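Local coordinates for methylxanthine N3-demethylase NdmB (Pseudomonas putida, PDB 6ICL), which removes the N3-methyl group of theobromine, and of 3-methylxanthine, caffeine and theophylline, as formaldehyde in an oxygen- and NADH-dependent Rieske oxygenase reaction, at residues W37-E45 with S278-F288. Sequence-based numbering, arbitrary orientation.
Sequences WHPVCTLNE and SPVDNKSCRNF
His38 lays one face of its imidazole against the ring of Pro279, whose CD stands 3.7 Å from the imidazole centroid, a CH-pi contact; His38 NE2 hydrogen-bonds to Leu33 O. Pro39 O accepts from Ser278 OG at 2.6 Å: chi1 of -177° swings OG away from the Ser278 backbone N, to where it meets Pro39 O, and the C=O...OG angle is 162°. Pro39 CB sits over a face of the Phe288 ring, 3.9 Å from the centroid and offset toward the rim, while Pro39 CG comes within 3.5 Å of Phe288 CD1. Val40 O is bridged to Arg286 NE by a water whose bond to NE is weak. Past Cys41, whose C lies 3.4 Å from Phe288 CE2, Thr42 N meets the edge of that ring and Thr42 CG2 packs 3.8 Å from Phe288 CD2. Replacing Phe288 by an alanine would probably take away the surface on which Pro39 and Thr42 CG2 pack, and leave a gap beside the Cys41 backbone. Thr42 and Glu45 form a capping box at the start of helix 43-48; Glu45 OE1 accepts from Ser178 N. With strands 37-42 and 278-281 inclined at 67°, the outer strand of the Rieske-domain sheet is joined to the catalytic-domain sheet by apolar and CH-pi packing, Ser278 OG to Pro39 O being the one direct hydrogen bond between the segments; lying away from the iron sites, this buried junction is structural packing.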
ATOM      1  N   TRP A  37      16.821  25.354  26.590  1.00 36.02           N
ATOM      2  CA  TRP A  37      15.419  25.006  26.432  1.00 39.25           C
ATOM      3  C   TRP A  37      15.134  24.661  24.975  1.00 35.43           C
ATOM      4  O   TRP A  37      15.473  25.431  24.072  1.00 34.62           O
ATOM      5  CB  TRP A  37      14.522  26.163  26.858  1.00 37.67           C
ATOM      6  CG  TRP A  37      14.587  26.497  28.306  1.00 40.91           C
ATOM      7  CD1 TRP A  37      15.492  27.321  28.915  1.00 40.99           C
ATOM      8  CD2 TRP A  37      13.683  26.061  29.334  1.00 42.25           C
ATOM      9  NE1 TRP A  37      15.215  27.413  30.251  1.00 40.64           N
ATOM     10  CE2 TRP A  37      14.110  26.655  30.543  1.00 45.08           C
ATOM     11  CE3 TRP A  37      12.562  25.225  29.349  1.00 39.47           C
ATOM     12  CZ2 TRP A  37      13.449  26.442  31.769  1.00 42.61           C
ATOM     13  CZ3 TRP A  37      11.907  25.008  30.567  1.00 42.89           C
ATOM     14  CH2 TRP A  37      12.358  25.614  31.761  1.00 40.72           C
ATOM     15  N   HIS A  38      14.520  23.500  24.752  1.00 35.62           N
ATOM     16  CA  HIS A  38      14.121  23.088  23.413  1.00 35.24           C
ATOM     17  C   HIS A  38      12.621  22.824  23.368  1.00 33.87           C
ATOM     18  O   HIS A  38      12.060  22.251  24.314  1.00 31.08           O
ATOM     19  CB  HIS A  38      14.856  21.825  22.990  1.00 34.55           C
ATOM     20  CG  HIS A  38      16.339  21.989  22.943  1.00 35.50           C
ATOM     21  ND1 HIS A  38      16.966  22.771  22.004  1.00 30.91           N
ATOM     22  CD2 HIS A  38      17.314  21.486  23.735  1.00 33.14           C
ATOM     23  CE1 HIS A  38      18.269  22.748  22.223  1.00 38.86           C
ATOM     24  NE2 HIS A  38      18.504  21.968  23.261  1.00 32.65           N
ATOM     25  N   PRO A  39      11.950  23.204  22.285  1.00 29.92           N
ATOM     26  CA  PRO A  39      10.532  22.873  22.145  1.00 32.55           C
ATOM     27  C   PRO A  39      10.378  21.403  21.758  1.00 34.45           C
ATOM     28  O   PRO A  39      11.126  20.880  20.923  1.00 31.37           O
ATOM     29  CB  PRO A  39      10.071  23.806  21.028  1.00 28.19           C
ATOM     30  CG  PRO A  39      11.324  23.849  20.097  1.00 31.20           C
ATOM     31  CD  PRO A  39      12.537  23.714  21.029  1.00 27.46           C
ATOM     32  N   VAL A  40       9.431  20.719  22.408  1.00 30.63           N
ATOM     33  CA  VAL A  40       9.187  19.315  22.105  1.00 31.35           C
ATOM     34  C   VAL A  40       7.841  19.083  21.419  1.00 35.09           C
ATOM     35  O   VAL A  40       7.724  18.133  20.633  1.00 34.35           O
ATOM     36  CB  VAL A  40       9.320  18.446  23.365  1.00 35.59           C
ATOM     37  CG1 VAL A  40      10.795  18.395  23.812  1.00 33.10           C
ATOM     38  CG2 VAL A  40       8.381  18.968  24.482  1.00 30.50           C
ATOM     39  N   CYS A  41       6.843  19.932  21.641  1.00 30.64           N
ATOM     40  CA  CYS A  41       5.596  19.834  20.893  1.00 31.91           C
ATOM     41  C   CYS A  41       4.803  21.107  21.156  1.00 33.70           C
ATOM     42  O   CYS A  41       5.103  21.861  22.083  1.00 32.22           O
ATOM     43  CB  CYS A  41       4.785  18.586  21.301  1.00 34.93           C
ATOM     44  SG  CYS A  41       4.337  18.591  23.079  1.00 35.03           S
ATOM     45  N   THR A  42       3.817  21.362  20.306  1.00 35.22           N
ATOM     46  CA  THR A  42       2.904  22.443  20.626  1.00 32.84           C
ATOM     47  C   THR A  42       1.942  21.966  21.706  1.00 37.58           C
ATOM     48  O   THR A  42       1.779  20.764  21.939  1.00 30.79           O
ATOM     49  CB  THR A  42       2.136  22.908  19.394  1.00 32.49           C
ATOM     50  OG1 THR A  42       1.222  21.875  18.978  1.00 32.70           O
ATOM     51  CG2 THR A  42       3.111  23.222  18.245  1.00 33.28           C
ATOM     52  N   LEU A  43       1.326  22.926  22.391  1.00 34.52           N
ATOM     53  CA  LEU A  43       0.333  22.591  23.397  1.00 35.43           C
ATOM     54  C   LEU A  43      -0.812  21.787  22.784  1.00 33.42           C
ATOM     55  O   LEU A  43      -1.236  20.764  23.338  1.00 32.01           O
ATOM     56  CB  LEU A  43      -0.173  23.881  24.048  1.00 35.43           C
ATOM     57  CG  LEU A  43      -1.152  23.712  25.198  1.00 39.08           C
ATOM     58  CD1 LEU A  43      -0.551  22.750  26.214  1.00 33.95           C
ATOM     59  CD2 LEU A  43      -1.431  25.101  25.827  1.00 32.27           C
ATOM     60  N   ASN A  44      -1.299  22.223  21.620  1.00 32.68           N
ATOM     61  CA  ASN A  44      -2.335  21.479  20.913  1.00 35.11           C
ATOM     62  C   ASN A  44      -1.894  20.048  20.613  1.00 39.42           C
ATOM     63  O   ASN A  44      -2.654  19.085  20.833  1.00 30.44           O
ATOM     64  CB  ASN A  44      -2.684  22.204  19.622  1.00 34.65           C
ATOM     65  CG  ASN A  44      -3.979  21.730  19.049  1.00 46.10           C
ATOM     66  OD1 ASN A  44      -4.002  20.924  18.112  1.00 46.99           O
ATOM     67  ND2 ASN A  44      -5.084  22.200  19.626  1.00 46.79           N
ATOM     68  N   GLU A  45      -0.675  19.888  20.079  1.00 33.64           N
ATOM     69  CA  GLU A  45      -0.137  18.550  19.852  1.00 34.49           C
ATOM     70  C   GLU A  45      -0.135  17.723  21.132  1.00 37.09           C
ATOM     71  O   GLU A  45      -0.454  16.528  21.113  1.00 34.36           O
ATOM     72  CB  GLU A  45       1.281  18.643  19.266  1.00 32.76           C
ATOM     73  CG  GLU A  45       1.286  18.878  17.753  1.00 36.02           C
ATOM     74  CD  GLU A  45       2.642  19.337  17.217  1.00 36.64           C
ATOM     75  OE1 GLU A  45       2.725  19.597  16.003  1.00 37.06           O
ATOM     76  OE2 GLU A  45       3.613  19.446  18.004  1.00 36.57           O
ATOM     77  N   SER A 278      14.022  21.965  16.892  1.00 33.13           N
ATOM     78  CA  SER A 278      14.305  21.132  18.049  1.00 30.55           C
ATOM     79  C   SER A 278      15.219  19.975  17.668  1.00 33.61           C
ATOM     80  O   SER A 278      14.920  19.250  16.712  1.00 33.70           O
ATOM     81  CB  SER A 278      13.003  20.597  18.622  1.00 29.07           C
ATOM     82  OG  SER A 278      13.261  19.841  19.786  1.00 32.74           O
ATOM     83  N   PRO A 279      16.337  19.764  18.379  1.00 33.54           N
ATOM     84  CA  PRO A 279      17.241  18.664  18.031  1.00 33.23           C
ATOM     85  C   PRO A 279      16.703  17.313  18.492  1.00 35.45           C
ATOM     86  O   PRO A 279      17.053  16.827  19.568  1.00 35.78           O
ATOM     87  CB  PRO A 279      18.532  19.034  18.772  1.00 32.58           C
ATOM     88  CG  PRO A 279      18.000  19.772  20.022  1.00 33.07           C
ATOM     89  CD  PRO A 279      16.799  20.537  19.554  1.00 32.25           C
ATOM     90  N   VAL A 280      15.876  16.692  17.659  1.00 35.64           N
ATOM     91  CA  VAL A 280      15.229  15.430  18.015  1.00 37.37           C
ATOM     92  C   VAL A 280      16.264  14.326  18.202  1.00 38.55           C
ATOM     93  O   VAL A 280      16.298  13.653  19.236  1.00 35.74           O
ATOM     94  CB  VAL A 280      14.193  15.049  16.942  1.00 34.55           C
ATOM     95  CG1 VAL A 280      13.704  13.628  17.176  1.00 34.12           C
ATOM     96  CG2 VAL A 280      13.013  16.050  16.980  1.00 31.55           C
ATOM     97  N   ASP A 281      17.088  14.094  17.192  1.00 38.16           N
ATOM     98  CA  ASP A 281      18.129  13.077  17.256  1.00 38.21           C
ATOM     99  C   ASP A 281      19.210  13.468  16.258  1.00 39.01           C
ATOM    100  O   ASP A 281      19.207  14.579  15.714  1.00 43.27           O
ATOM    101  CB  ASP A 281      17.576  11.671  16.974  1.00 38.77           C
ATOM    102  CG  ASP A 281      16.869  11.573  15.618  1.00 43.67           C
ATOM    103  OD1 ASP A 281      17.056  12.466  14.758  1.00 40.69           O
ATOM    104  OD2 ASP A 281      16.107  10.606  15.402  1.00 45.71           O
ATOM    105  N   ASN A 282      20.105  12.529  15.976  1.00 43.05           N
ATOM    106  CA  ASN A 282      21.259  12.817  15.135  1.00 47.36           C
ATOM    107  C   ASN A 282      20.909  12.992  13.664  1.00 43.41           C
ATOM    108  O   ASN A 282      21.794  13.381  12.897  1.00 42.02           O
ATOM    109  CB  ASN A 282      22.304  11.709  15.280  1.00 43.98           C
ATOM    110  CG  ASN A 282      21.813  10.375  14.757  1.00 51.67           C
ATOM    111  OD1 ASN A 282      20.843   9.807  15.268  1.00 54.83           O
ATOM    112  ND2 ASN A 282      22.487   9.857  13.736  1.00 55.01           N
ATOM    113  N   LYS A 283      19.658  12.739  13.246  1.00 42.23           N
ATOM    114  CA  LYS A 283      19.327  12.793  11.823  1.00 43.89           C
ATOM    115  C   LYS A 283      18.056  13.576  11.502  1.00 37.97           C
ATOM    116  O   LYS A 283      17.603  13.550  10.354  1.00 36.51           O
ATOM    117  CB  LYS A 283      19.215  11.379  11.243  1.00 45.60           C
ATOM    118  CG  LYS A 283      18.465  10.370  12.106  1.00 45.51           C
ATOM    119  CD  LYS A 283      16.966  10.635  12.163  1.00 51.90           C
ATOM    120  CE  LYS A 283      16.163   9.432  12.719  1.00 52.57           C
ATOM    121  NZ  LYS A 283      14.766   9.826  13.119  1.00 52.08           N
ATOM    122  N   SER A 284      17.476  14.283  12.461  1.00 35.12           N
ATOM    123  CA  SER A 284      16.207  14.953  12.212  1.00 35.95           C
ATOM    124  C   SER A 284      16.035  16.083  13.206  1.00 31.77           C
ATOM    125  O   SER A 284      16.634  16.091  14.280  1.00 33.71           O
ATOM    126  CB  SER A 284      15.017  13.983  12.336  1.00 34.18           C
ATOM    127  OG  SER A 284      14.983  13.453  13.648  1.00 34.93           O
ATOM    128  N   CYS A 285      15.169  17.021  12.845  1.00 30.41           N
ATOM    129  CA  CYS A 285      14.780  18.079  13.754  1.00 35.61           C
ATOM    130  C   CYS A 285      13.292  18.334  13.580  1.00 31.37           C
ATOM    131  O   CYS A 285      12.730  18.136  12.500  1.00 31.01           O
ATOM    132  CB  CYS A 285      15.586  19.372  13.513  1.00 33.61           C
ATOM    133  SG  CYS A 285      15.515  19.969  11.812  1.00 35.25           S
ATOM    134  N   ARG A 286      12.657  18.762  14.654  1.00 31.75           N
ATOM    135  CA  ARG A 286      11.237  19.068  14.644  1.00 32.58           C
ATOM    136  C   ARG A 286      11.108  20.567  14.806  1.00 31.61           C
ATOM    137  O   ARG A 286      11.670  21.139  15.743  1.00 33.35           O
ATOM    138  CB  ARG A 286      10.494  18.339  15.765  1.00 27.96           C
ATOM    139  CG  ARG A 286       9.022  18.768  15.849  1.00 34.67           C
ATOM    140  CD  ARG A 286       8.288  18.031  16.927  1.00 35.24           C
ATOM    141  NE  ARG A 286       8.232  16.606  16.669  1.00 40.69           N
ATOM    142  CZ  ARG A 286       7.472  16.027  15.734  1.00 47.40           C
ATOM    143  NH1 ARG A 286       6.683  16.749  14.921  1.00 43.44           N
ATOM    144  NH2 ARG A 286       7.500  14.703  15.610  1.00 41.78           N
ATOM    145  N   ASN A 287      10.391  21.193  13.889  1.00 30.38           N
ATOM    146  CA  ASN A 287      10.438  22.624  13.711  1.00 35.85           C
ATOM    147  C   ASN A 287       9.088  23.244  14.039  1.00 39.40           C
ATOM    148  O   ASN A 287       8.034  22.733  13.633  1.00 33.99           O
ATOM    149  CB  ASN A 287      10.877  22.921  12.287  1.00 30.21           C
ATOM    150  CG  ASN A 287      12.200  22.251  11.983  1.00 36.42           C
ATOM    151  OD1 ASN A 287      13.218  22.670  12.507  1.00 36.60           O
ATOM    152  ND2 ASN A 287      12.183  21.153  11.203  1.00 33.06           N
ATOM    153  N   PHE A 288       9.153  24.352  14.770  1.00 32.25           N
ATOM    154  CA  PHE A 288       8.009  25.055  15.329  1.00 33.15           C
ATOM    155  C   PHE A 288       7.964  26.445  14.725  1.00 36.75           C
ATOM    156  O   PHE A 288       8.909  27.222  14.890  1.00 38.44           O
ATOM    157  CB  PHE A 288       8.140  25.121  16.843  1.00 30.02           C
ATOM    158  CG  PHE A 288       8.059  23.788  17.481  1.00 33.96           C
ATOM    159  CD1 PHE A 288       9.174  22.959  17.530  1.00 28.13           C
ATOM    160  CD2 PHE A 288       6.854  23.333  17.998  1.00 32.34           C
ATOM    161  CE1 PHE A 288       9.102  21.725  18.094  1.00 33.83           C
ATOM    162  CE2 PHE A 288       6.778  22.082  18.584  1.00 33.45           C
ATOM    163  CZ  PHE A 288       7.894  21.268  18.621  1.00 32.39           C
TER
HETATM  164  O   HOH W   1       9.717  16.451  19.658  1.00 36.85           O